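PDB 3L22: SusD superfamily protein from Bacteroides fragilis, which probably binds glycans at the outer membrane for uptake, as SusD itself does, and carries several zinc ions in the crystal. Local coordinates for residues A[169-172]-A[173-177]; A[231-235]-A[236-240]. All coordinates share one frame; numbering follows the deposited sequence. Where two conformers were deposited one is given.

Contact 1: A[169-172]-A[173-177]; sequences KQIY and EHILS. With ZN (zinc ion), chain H; EDO (1,2-ethanediol), chain Z.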
ATOM      1  N   LYS A 169      -1.911  17.752   3.322  1.00 13.40           N
ATOM      2  CA  LYS A 169      -3.153  18.070   2.616  0.60 13.31           C
ATOM      3  C   LYS A 169      -2.878  18.352   1.122  1.00 13.38           C
ATOM      4  O   LYS A 169      -3.599  17.867   0.240  1.00 13.21           O
ATOM      5  CB  LYS A 169      -3.873  19.268   3.264  0.60 13.85           C
ATOM      6  CG  LYS A 169      -5.081  19.884   2.471  0.60 15.01           C
ATOM      7  CD  LYS A 169      -5.736  21.063   3.256  0.60 17.11           C
ATOM      8  CE  LYS A 169      -7.054  21.636   2.653  0.60 18.34           C
ATOM      9  NZ  LYS A 169      -6.926  22.525   1.402  0.60 18.66           N
ATOM     10  N   GLN A 170      -1.848  19.131   0.830  1.00 12.91           N
ATOM     11  CA  GLN A 170      -1.574  19.491  -0.579  1.00 13.14           C
ATOM     12  C   GLN A 170      -1.223  18.262  -1.402  1.00 12.54           C
ATOM     13  O   GLN A 170      -1.607  18.155  -2.584  1.00 11.27           O
ATOM     14  CB  GLN A 170      -0.466  20.555  -0.686  1.00 13.33           C
ATOM     15  CG  GLN A 170      -0.926  21.947  -0.309  1.00 13.45           C
ATOM     16  CD  GLN A 170       0.235  22.920  -0.118  1.00 16.47           C
ATOM     17  OE1 GLN A 170       1.339  22.560   0.329  1.00 13.07           O
ATOM     18  NE2 GLN A 170      -0.015  24.169  -0.472  1.00 16.78           N
ATOM     19  N   ILE A 171      -0.507  17.328  -0.786  1.00 12.12           N
ATOM     20  CA  ILE A 171      -0.115  16.119  -1.515  1.00 11.55           C
ATOM     21  C   ILE A 171      -1.359  15.287  -1.815  1.00 11.72           C
ATOM     22  O   ILE A 171      -1.547  14.845  -2.959  1.00 11.91           O
ATOM     23  CB  ILE A 171       0.963  15.305  -0.768  1.00 10.87           C
ATOM     24  CG1 ILE A 171       2.280  16.076  -0.708  1.00 11.31           C
ATOM     25  CG2 ILE A 171       1.174  13.925  -1.415  1.00 11.93           C
ATOM     26  CD1 ILE A 171       2.966  16.399  -2.018  1.00  9.03           C
ATOM     27  N   TYR A 172      -2.223  15.100  -0.816  1.00 10.94           N
ATOM     28  CA  TYR A 172      -3.479  14.429  -1.055  1.00 11.55           C
ATOM     29  C   TYR A 172      -4.324  15.105  -2.120  1.00 12.33           C
ATOM     30  O   TYR A 172      -4.960  14.427  -2.941  1.00 12.25           O
ATOM     31  CB  TYR A 172      -4.306  14.283   0.217  1.00 11.89           C
ATOM     32  CG  TYR A 172      -3.848  13.210   1.182  1.00 12.72           C
ATOM     33  CD1 TYR A 172      -3.457  11.937   0.740  1.00 11.77           C
ATOM     34  CD2 TYR A 172      -3.863  13.433   2.546  1.00 11.69           C
ATOM     35  CE1 TYR A 172      -3.068  10.939   1.662  1.00 11.41           C
ATOM     36  CE2 TYR A 172      -3.450  12.443   3.441  1.00 11.01           C
ATOM     37  CZ  TYR A 172      -3.083  11.216   3.004  1.00 10.46           C
ATOM     38  OH  TYR A 172      -2.688  10.247   3.906  1.00 11.73           O
ATOM     39  N   GLU A 173      -4.335  16.430  -2.121  1.00 13.07           N
ATOM     40  CA  GLU A 173      -5.161  17.178  -3.072  1.00 12.92           C
ATOM     41  C   GLU A 173      -4.643  16.995  -4.489  1.00 13.06           C
ATOM     42  O   GLU A 173      -5.438  16.889  -5.425  1.00 12.53           O
ATOM     43  CB  GLU A 173      -5.239  18.659  -2.682  1.00 13.08           C
ATOM     44  CG  GLU A 173      -6.211  18.884  -1.493  1.00 14.89           C
ATOM     45  CD  GLU A 173      -6.096  20.244  -0.819  1.00 18.32           C
ATOM     46  OE1 GLU A 173      -5.025  20.919  -0.910  1.00 20.81           O
ATOM     47  OE2 GLU A 173      -7.113  20.645  -0.182  1.00 22.73           O
ATOM     48  N   HIS A 174      -3.324  16.906  -4.645  1.00 13.18           N
ATOM     49  CA  HIS A 174      -2.768  16.652  -5.971  1.00 13.36           C
ATOM     50  C   HIS A 174      -3.065  15.196  -6.428  1.00 13.15           C
ATOM     51  O   HIS A 174      -3.426  14.957  -7.584  1.00 13.47           O
ATOM     52  CB  HIS A 174      -1.266  16.915  -6.088  1.00 13.18           C
ATOM     53  CG  HIS A 174      -0.752  16.405  -7.377  1.00 11.53           C
ATOM     54  ND1 HIS A 174      -0.964  17.085  -8.543  1.00 12.45           N
ATOM     55  CD2 HIS A 174      -0.261  15.195  -7.732  1.00 11.97           C
ATOM     56  CE1 HIS A 174      -0.569  16.352  -9.566  1.00 11.35           C
ATOM     57  NE2 HIS A 174      -0.155  15.184  -9.096  1.00 10.47           N
ATOM     58  N   ILE A 175      -2.943  14.252  -5.518  1.00 12.79           N
ATOM     59  CA  ILE A 175      -3.314  12.855  -5.789  1.00 12.73           C
ATOM     60  C   ILE A 175      -4.739  12.804  -6.313  1.00 13.42           C
ATOM     61  O   ILE A 175      -4.994  12.143  -7.308  1.00 13.50           O
ATOM     62  CB  ILE A 175      -3.144  11.958  -4.549  1.00 12.74           C
ATOM     63  CG1 ILE A 175      -1.651  11.784  -4.243  1.00 11.26           C
ATOM     64  CG2 ILE A 175      -3.810  10.579  -4.752  1.00 10.43           C
ATOM     65  CD1 ILE A 175      -1.316  11.254  -2.823  1.00 11.85           C
ATOM     66  N   LEU A 176      -5.655  13.563  -5.703  1.00 13.77           N
ATOM     67  CA  LEU A 176      -7.031  13.567  -6.169  1.00 13.54           C
ATOM     68  C   LEU A 176      -7.122  14.142  -7.581  1.00 13.70           C
ATOM     69  O   LEU A 176      -7.942  13.657  -8.382  1.00 14.11           O
ATOM     70  CB  LEU A 176      -7.952  14.321  -5.209  1.00 12.46           C
ATOM     71  CG  LEU A 176      -8.148  13.712  -3.831  1.00 13.68           C
ATOM     72  CD1 LEU A 176      -8.925  14.721  -2.948  1.00 11.86           C
ATOM     73  CD2 LEU A 176      -8.839  12.365  -3.914  1.00 12.41           C
ATOM     74  N   SER A 177      -6.307  15.156  -7.890  1.00 13.73           N
ATOM     75  CA  SER A 177      -6.246  15.656  -9.266  1.00 14.56           C
ATOM     76  C   SER A 177      -5.771  14.603 -10.288  1.00 14.79           C
ATOM     77  O   SER A 177      -6.333  14.492 -11.369  1.00 14.54           O
ATOM     78  CB  SER A 177      -5.342  16.874  -9.368  1.00 14.18           C
ATOM     79  OG  SER A 177      -5.881  17.940  -8.654  1.00 16.47           O
TER
HETATM   80 ZN    ZN H   7      -1.798  19.062  -8.832  1.00 29.37          ZN
HETATM   81  C1  EDO Z 466     -12.620  13.789  -7.526  1.00 32.78           C
HETATM   82  O1  EDO Z 466     -13.191  12.560  -7.957  1.00 31.18           O
HETATM   83  C2  EDO Z 466     -11.122  13.804  -7.352  1.00 31.29           C
HETATM   84  O2  EDO Z 466     -10.434  12.661  -7.829  1.00 31.21           O
HETATM   85  O   HOH W   1      -4.509  23.295   0.332  1.00 33.45           O
HETATM   86  O   HOH W   2      -2.296  18.789 -10.979  1.00 19.15           O
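Between Lys-169 and Leu-176 the backbone makes four successive i to i+4 bonds, from Glu-173 N to Lys-169 O at 2.9 Å through Leu-176 N to Tyr-172 O at 3.0 Å, the regular repeat of an alpha-helix. On its outer side Lys-169 and Glu-173 form a salt bridge. The lysine chain runs extended to CE, then bends (chi4 -75°), which swings NZ back to Glu-173 OE2; the modelled 2.5 Å is shorter than expected and, with the lysine in two conformers, of doubtful exact length. A water accepts from Lys-169 NZ and donates to Glu-173 OE1 at 2.7 Å. One turn apart on the buried side, Ile-175 CD1 lies 3.9 Å from Ile-171 CG2 and also approaches the Tyr-172 ring obliquely. Ile-175 packs between helices 113-131 (Tyr-128) and 200-213 (Val-210); Tyr-172 also rests on helix 200-213, and Ile-171 on Asn-132. His-174 ND1 binds a zinc ion at 2.2 Å, joined by a water and two atoms from elsewhere in the structure, while NE2 is hydrogen-bonded to Asp-178, which probably fixes the imidazole's rotation. Helix 168-178 is thus an amphipathic helix of a SusD-like fold, with an i to i+4 salt bridge and a zinc site.

Contact 2: A[231-235]-A[236-240]; sequences SLPED and VTLIY. With ZN (zinc ion), chain D.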
ATOM      1  N   SER A 231     -15.168 -10.460  -6.549  1.00 16.74           N
ATOM      2  CA  SER A 231     -15.787 -11.290  -5.532  1.00 17.36           C
ATOM      3  C   SER A 231     -14.736 -11.817  -4.574  1.00 16.80           C
ATOM      4  O   SER A 231     -13.556 -11.517  -4.735  1.00 16.75           O
ATOM      5  CB  SER A 231     -16.560 -12.418  -6.225  1.00 19.13           C
ATOM      6  OG  SER A 231     -15.685 -13.161  -7.039  1.00 19.66           O
ATOM      7  N   LEU A 232     -15.197 -12.505  -3.527  1.00 15.89           N
ATOM      8  CA  LEU A 232     -14.359 -13.108  -2.539  1.00 15.75           C
ATOM      9  C   LEU A 232     -14.411 -14.596  -2.775  1.00 15.37           C
ATOM     10  O   LEU A 232     -15.379 -15.247  -2.390  1.00 15.16           O
ATOM     11  CB  LEU A 232     -14.868 -12.822  -1.119  1.00 16.19           C
ATOM     12  CG  LEU A 232     -14.949 -11.372  -0.631  1.00 18.50           C
ATOM     13  CD1 LEU A 232     -15.495 -11.332   0.802  1.00 15.99           C
ATOM     14  CD2 LEU A 232     -13.578 -10.688  -0.753  1.00 13.45           C
ATOM     15  N   PRO A 233     -13.379 -15.156  -3.425  1.00 15.25           N
ATOM     16  CA  PRO A 233     -13.335 -16.626  -3.531  1.00 15.27           C
ATOM     17  C   PRO A 233     -13.274 -17.299  -2.143  1.00 15.46           C
ATOM     18  O   PRO A 233     -12.757 -16.722  -1.194  1.00 15.16           O
ATOM     19  CB  PRO A 233     -12.040 -16.869  -4.297  1.00 15.71           C
ATOM     20  CG  PRO A 233     -11.768 -15.562  -5.026  1.00 15.03           C
ATOM     21  CD  PRO A 233     -12.265 -14.513  -4.132  1.00 14.10           C
ATOM     22  N   GLU A 234     -13.787 -18.511  -2.033  1.00 15.13           N
ATOM     23  CA  GLU A 234     -13.740 -19.247  -0.767  1.00 16.27           C
ATOM     24  C   GLU A 234     -12.321 -19.682  -0.326  1.00 15.85           C
ATOM     25  O   GLU A 234     -12.080 -19.956   0.854  1.00 16.81           O
ATOM     26  CB  GLU A 234     -14.644 -20.483  -0.848  1.00 15.82           C
ATOM     27  CG  GLU A 234     -16.121 -20.129  -0.954  1.00 20.12           C
ATOM     28  CD  GLU A 234     -16.706 -19.480   0.330  1.00 22.76           C
ATOM     29  OE1 GLU A 234     -16.084 -19.410   1.424  1.00 23.06           O
ATOM     30  OE2 GLU A 234     -17.837 -19.034   0.221  1.00 29.30           O
ATOM     31  N   ASP A 235     -11.412 -19.787  -1.275  1.00 16.14           N
ATOM     32  CA  ASP A 235     -10.041 -20.224  -1.007  1.00 16.24           C
ATOM     33  C   ASP A 235      -9.180 -18.966  -0.839  1.00 15.54           C
ATOM     34  O   ASP A 235      -8.911 -18.257  -1.814  1.00 16.74           O
ATOM     35  CB  ASP A 235      -9.564 -21.087  -2.181  1.00 16.05           C
ATOM     36  CG  ASP A 235      -8.124 -21.622  -2.020  1.00 18.57           C
ATOM     37  OD1 ASP A 235      -7.306 -21.166  -1.192  1.00 16.57           O
ATOM     38  OD2 ASP A 235      -7.799 -22.539  -2.787  1.00 20.43           O
ATOM     39  N   VAL A 236      -8.683 -18.732   0.369  1.00 14.05           N
ATOM     40  CA  VAL A 236      -7.854 -17.534   0.651  1.00 13.35           C
ATOM     41  C   VAL A 236      -6.394 -17.637   0.147  1.00 13.32           C
ATOM     42  O   VAL A 236      -5.642 -16.685   0.302  1.00 13.79           O
ATOM     43  CB  VAL A 236      -7.855 -17.223   2.163  1.00 12.92           C
ATOM     44  CG1 VAL A 236      -9.312 -17.055   2.668  1.00 12.07           C
ATOM     45  CG2 VAL A 236      -7.082 -18.319   2.969  1.00 10.42           C
ATOM     46  N   THR A 237      -5.980 -18.787  -0.407  1.00 13.25           N
ATOM     47  CA  THR A 237      -4.597 -18.996  -0.853  1.00 13.51           C
ATOM     48  C   THR A 237      -4.362 -18.671  -2.343  1.00 13.84           C
ATOM     49  O   THR A 237      -3.220 -18.674  -2.799  1.00 13.36           O
ATOM     50  CB  THR A 237      -4.105 -20.430  -0.565  1.00 13.58           C
ATOM     51  OG1 THR A 237      -4.746 -21.358  -1.435  1.00 11.58           O
ATOM     52  CG2 THR A 237      -4.399 -20.843   0.926  1.00 14.18           C
ATOM     53  N   LEU A 238      -5.422 -18.384  -3.091  1.00 13.63           N
ATOM     54  CA  LEU A 238      -5.318 -18.308  -4.559  1.00 14.36           C
ATOM     55  C   LEU A 238      -4.322 -17.278  -5.051  1.00 14.21           C
ATOM     56  O   LEU A 238      -3.563 -17.546  -5.974  1.00 14.71           O
ATOM     57  CB  LEU A 238      -6.674 -18.056  -5.202  1.00 13.99           C
ATOM     58  CG  LEU A 238      -7.729 -19.145  -5.072  1.00 14.62           C
ATOM     59  CD1 LEU A 238      -9.053 -18.567  -5.622  1.00 12.61           C
ATOM     60  CD2 LEU A 238      -7.290 -20.443  -5.806  1.00 12.45           C
ATOM     61  N   ILE A 239      -4.286 -16.132  -4.399  1.00 14.40           N
ATOM     62  CA  ILE A 239      -3.519 -15.007  -4.916  1.00 14.40           C
ATOM     63  C   ILE A 239      -2.014 -15.135  -4.693  1.00 15.14           C
ATOM     64  O   ILE A 239      -1.277 -14.353  -5.289  1.00 13.80           O
ATOM     65  CB  ILE A 239      -3.998 -13.636  -4.398  1.00 14.17           C
ATOM     66  CG1 ILE A 239      -3.850 -13.490  -2.874  1.00 15.14           C
ATOM     67  CG2 ILE A 239      -5.433 -13.389  -4.812  1.00 12.55           C
ATOM     68  CD1 ILE A 239      -4.170 -12.051  -2.369  1.00 14.53           C
ATOM     69  N   TYR A 240      -1.574 -16.114  -3.881  1.00 14.27           N
ATOM     70  CA  TYR A 240      -0.156 -16.324  -3.603  1.00 14.44           C
ATOM     71  C   TYR A 240       0.449 -17.469  -4.430  1.00 15.10           C
ATOM     72  O   TYR A 240       1.605 -17.812  -4.231  1.00 16.17           O
ATOM     73  CB  TYR A 240       0.084 -16.578  -2.090  1.00 14.25           C
ATOM     74  CG  TYR A 240      -0.711 -15.631  -1.226  1.00 13.66           C
ATOM     75  CD1 TYR A 240      -0.299 -14.312  -1.020  1.00 12.70           C
ATOM     76  CD2 TYR A 240      -1.897 -16.032  -0.663  1.00 13.34           C
ATOM     77  CE1 TYR A 240      -1.066 -13.417  -0.238  1.00 13.72           C
ATOM     78  CE2 TYR A 240      -2.659 -15.154   0.102  1.00 13.26           C
ATOM     79  CZ  TYR A 240      -2.258 -13.857   0.305  1.00 15.08           C
ATOM     80  OH  TYR A 240      -3.103 -13.041   1.053  1.00 15.21           O
TER
HETATM   81 ZN    ZN D   3     -19.014 -18.404   2.095  1.00 49.92          ZN
HETATM   82  O   HOH W   3     -17.301 -19.011   3.669  1.00 20.12           O
HETATM   83  O   HOH W   4      -7.203 -16.025  -2.421  1.00 15.02           O
HETATM   84  O   HOH W   5     -20.714 -17.629   0.641  1.00 35.85           O
HETATM   85  O   HOH W   6     -17.992 -16.291   1.898  1.00 28.09           O
HETATM   86  O   HOH W   7     -20.212 -17.705   4.114  1.00 44.27           O
HETATM   87  O   HOH W   8     -19.508 -20.660   2.748  1.00 38.07           O
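Asp-235 and Thr-237 carry the polar part of this contact, through a single carboxylate oxygen. Asp-235 OD1 accepts from Thr-237 N at 2.8 Å on its anti side and from Thr-237 OG1 at 2.6 Å on its syn side, the donors standing 31° and 19° out of the carboxylate plane. The threonine hydroxyl reaches it because chi1 of 71° sets OG1 between the backbone N and the carbonyl carbon; Thr-237 OG1 is also hydrogen-bonded to Lys-241. The side-chain oxygen of Asp-235 accepts the amide two residues on, which makes this an Asx turn, overlapping the type I beta turn from Asp-235 to Leu-238. The turn leads into the 3-10 segment 238-240. A water links its two ends, donating to Asp-235 O at 2.9 Å and accepting weakly from Leu-238 N. Among apolar contacts, Leu-238 CD1 meets Pro-233 CB at 3.7 Å, and its other methyl, CD2, lies beside Asp-235 OD2. Val-236 turns instead to helices 297-302 and 345-359. Metal binding belongs to Glu-234: OE2 holds a zinc ion at 2.3 Å, five waters complete six ligands, and OE1 pairs with Lys-297 in a salt bridge.

How the contacts relate
Contact 1 comes first along the chain and closes before contact 2 opens; their centres are 33 Å apart, on opposite sides of the chain's centre, and their nearest atoms stay about 23 Å from each other. They share no helix or sheet. Residues 169-177 belong to helix 168-178, packed against helices 113-131 and 200-213, whereas residues 231-240 lie in the loop between helix 217-225 and strand 249-253 and lean on helices 297-302, 327-339 and 345-359. The two therefore report on separate helical neighbourhoods of a chain with far more helix than strand. Each includes a zinc ligand, His-174 or Glu-234, and these hold two different zinc ions.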